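Local coordinates for D-xylonate dehydratase (Caulobacter crescentus, PDB 5OYN), which catalyses the magnesium- and [2Fe-2S]-dependent dehydration of D-xylonate to 2-dehydro-3-deoxy-D-arabinonate, and also dehydrates D-gluconate, at residues A[410-413]-A[414-418]. Sequence-based numbering, arbitrary orientation.
Sequences GEEF and RKRYL
Phe413 carries CG anti to its own N (chi1 -178°), whereas Tyr417 sets CG anti to its carbonyl carbon (chi1 -51°), and these different settings, on residues one helical turn apart, let the rings meet edge-to-face. The CD2-CE2 edge of Tyr417 lies over one face of Phe413, with centroids 4.9 Å apart and planes inclined at 51°. Phe413 CD2 and Tyr417 CE2 approach to 3.8 Å. Leu418 adds its CD2 methyl, 4.2 Å from Phe413 CE1. Were Phe413 cut back to an alanine, the tyrosine edge would probably lose the face it packs on, with a gap opened beside Leu418. The more exposed side illustrates i-to-i+4 charge pairing: Lys415 NZ meets Glu411 OE2 at 2.8 Å, from above the carboxylate plane, in a hydrogen-bonded salt bridge. Along the backbone, the O of Gly410, at the N-cap position, accepts a hydrogen bond from Arg414 N at 2.8 Å, and Tyr417 N bonds to Phe413 O. Helix 411-417 buries its aromatic side: Phe413 rests on Pro505, while Tyr417 meets Phe427 of strand 426-435 and hydrogen-bonds through OH to Glu453 O, just before strand 455-460 of the same mixed sheet.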
ATOM      1  N   GLY A 410     -23.063  14.788 -38.412  1.00 65.30           N
ATOM      2  CA  GLY A 410     -22.150  14.489 -39.489  1.00 67.59           C
ATOM      3  C   GLY A 410     -22.541  15.190 -40.767  1.00 75.29           C
ATOM      4  O   GLY A 410     -23.686  15.596 -40.955  1.00 74.60           O
ATOM      5  N   GLU A 411     -21.571  15.338 -41.671  1.00 79.43           N
ATOM      6  CA  GLU A 411     -21.867  16.045 -42.912  1.00 75.83           C
ATOM      7  C   GLU A 411     -22.802  15.240 -43.814  1.00 76.32           C
ATOM      8  O   GLU A 411     -23.617  15.828 -44.534  1.00 80.88           O
ATOM      9  CB  GLU A 411     -20.573  16.401 -43.637  1.00 78.31           C
ATOM     10  CG  GLU A 411     -19.804  15.217 -44.151  1.00 85.36           C
ATOM     11  CD  GLU A 411     -19.181  15.492 -45.502  1.00 95.00           C
ATOM     12  OE1 GLU A 411     -18.014  15.078 -45.714  1.00 94.51           O
ATOM     13  OE2 GLU A 411     -19.861  16.123 -46.346  1.00 94.33           O
ATOM     14  N   GLU A 412     -22.717  13.909 -43.782  1.00 76.70           N
ATOM     15  CA  GLU A 412     -23.675  13.101 -44.529  1.00 77.32           C
ATOM     16  C   GLU A 412     -25.078  13.233 -43.943  1.00 79.20           C
ATOM     17  O   GLU A 412     -26.062  13.325 -44.688  1.00 82.02           O
ATOM     18  CB  GLU A 412     -23.227  11.640 -44.545  1.00 79.40           C
ATOM     19  CG  GLU A 412     -23.559  10.908 -45.838  1.00 88.64           C
ATOM     20  CD  GLU A 412     -22.980  11.596 -47.070  1.00101.77           C
ATOM     21  OE1 GLU A 412     -21.791  11.988 -47.033  1.00101.76           O
ATOM     22  OE2 GLU A 412     -23.717  11.756 -48.072  1.00103.82           O
ATOM     23  N   PHE A 413     -25.185  13.237 -42.611  1.00 76.34           N
ATOM     24  CA  PHE A 413     -26.461  13.498 -41.945  1.00 72.36           C
ATOM     25  C   PHE A 413     -27.006  14.866 -42.332  1.00 74.67           C
ATOM     26  O   PHE A 413     -28.204  15.010 -42.602  1.00 75.66           O
ATOM     27  CB  PHE A 413     -26.268  13.392 -40.429  1.00 66.38           C
ATOM     28  CG  PHE A 413     -27.523  13.596 -39.604  1.00 68.64           C
ATOM     29  CD1 PHE A 413     -27.999  14.876 -39.320  1.00 70.71           C
ATOM     30  CD2 PHE A 413     -28.183  12.504 -39.039  1.00 70.95           C
ATOM     31  CE1 PHE A 413     -29.137  15.058 -38.531  1.00 64.96           C
ATOM     32  CE2 PHE A 413     -29.317  12.676 -38.247  1.00 67.90           C
ATOM     33  CZ  PHE A 413     -29.795  13.956 -37.998  1.00 67.26           C
ATOM     34  N   ARG A 414     -26.138  15.884 -42.359  1.00 70.81           N
ATOM     35  CA  ARG A 414     -26.562  17.225 -42.740  1.00 70.85           C
ATOM     36  C   ARG A 414     -27.170  17.233 -44.139  1.00 73.99           C
ATOM     37  O   ARG A 414     -28.310  17.672 -44.327  1.00 73.84           O
ATOM     38  CB  ARG A 414     -25.382  18.189 -42.651  1.00 68.98           C
ATOM     39  CG  ARG A 414     -25.775  19.648 -42.810  1.00 72.20           C
ATOM     40  CD  ARG A 414     -24.645  20.589 -42.433  1.00 73.36           C
ATOM     41  NE  ARG A 414     -24.220  20.399 -41.046  1.00 87.48           N
ATOM     42  CZ  ARG A 414     -24.822  20.939 -39.986  1.00 87.39           C
ATOM     43  NH1 ARG A 414     -25.892  21.724 -40.135  1.00 83.58           N
ATOM     44  NH2 ARG A 414     -24.349  20.690 -38.768  1.00 83.39           N
ATOM     45  N   LYS A 415     -26.430  16.724 -45.131  1.00 75.76           N
ATOM     46  CA  LYS A 415     -26.924  16.682 -46.507  1.00 75.19           C
ATOM     47  C   LYS A 415     -28.252  15.944 -46.627  1.00 73.12           C
ATOM     48  O   LYS A 415     -29.088  16.314 -47.451  1.00 80.05           O
ATOM     49  CB  LYS A 415     -25.891  16.019 -47.420  1.00 75.97           C
ATOM     50  CG  LYS A 415     -24.871  16.983 -48.008  1.00 82.74           C
ATOM     51  CD  LYS A 415     -23.833  16.251 -48.851  1.00 89.38           C
ATOM     52  CE  LYS A 415     -22.418  16.731 -48.527  1.00 95.36           C
ATOM     53  NZ  LYS A 415     -21.399  15.639 -48.654  1.00 97.49           N
ATOM     54  N   ARG A 416     -28.472  14.911 -45.821  1.00 73.68           N
ATOM     55  CA  ARG A 416     -29.659  14.086 -46.002  1.00 75.93           C
ATOM     56  C   ARG A 416     -30.920  14.749 -45.452  1.00 77.68           C
ATOM     57  O   ARG A 416     -31.984  14.668 -46.078  1.00 80.15           O
ATOM     58  CB  ARG A 416     -29.450  12.714 -45.349  1.00 78.11           C
ATOM     59  CG  ARG A 416     -30.545  11.705 -45.682  1.00 79.11           C
ATOM     60  CD  ARG A 416     -30.346  10.360 -44.996  1.00 84.37           C
ATOM     61  NE  ARG A 416     -28.954   9.924 -45.010  1.00 94.09           N
ATOM     62  CZ  ARG A 416     -28.382   9.311 -46.041  1.00 97.55           C
ATOM     63  NH1 ARG A 416     -29.093   9.064 -47.141  1.00 93.91           N
ATOM     64  NH2 ARG A 416     -27.104   8.945 -45.974  1.00 91.64           N
ATOM     65  N   TYR A 417     -30.836  15.400 -44.295  1.00 77.53           N
ATOM     66  CA  TYR A 417     -32.040  15.888 -43.629  1.00 74.91           C
ATOM     67  C   TYR A 417     -32.113  17.399 -43.502  1.00 75.57           C
ATOM     68  O   TYR A 417     -33.183  17.977 -43.714  1.00 78.72           O
ATOM     69  CB  TYR A 417     -32.166  15.273 -42.230  1.00 70.16           C
ATOM     70  CG  TYR A 417     -32.047  13.769 -42.202  1.00 75.65           C
ATOM     71  CD1 TYR A 417     -33.142  12.957 -42.490  1.00 72.71           C
ATOM     72  CD2 TYR A 417     -30.837  13.155 -41.876  1.00 76.50           C
ATOM     73  CE1 TYR A 417     -33.033  11.574 -42.461  1.00 75.01           C
ATOM     74  CE2 TYR A 417     -30.718  11.776 -41.840  1.00 72.19           C
ATOM     75  CZ  TYR A 417     -31.815  10.992 -42.132  1.00 75.40           C
ATOM     76  OH  TYR A 417     -31.685   9.625 -42.100  1.00 71.23           O
ATOM     77  N   LEU A 418     -31.019  18.059 -43.140  1.00 75.72           N
ATOM     78  CA  LEU A 418     -31.060  19.486 -42.866  1.00 76.11           C
ATOM     79  C   LEU A 418     -30.711  20.332 -44.082  1.00 75.45           C
ATOM     80  O   LEU A 418     -30.367  21.508 -43.920  1.00 72.04           O
ATOM     81  CB  LEU A 418     -30.118  19.827 -41.712  1.00 72.71           C
ATOM     82  CG  LEU A 418     -29.936  18.763 -40.633  1.00 72.78           C
ATOM     83  CD1 LEU A 418     -28.879  19.212 -39.635  1.00 68.78           C
ATOM     84  CD2 LEU A 418     -31.251  18.439 -39.924  1.00 68.67           C
TER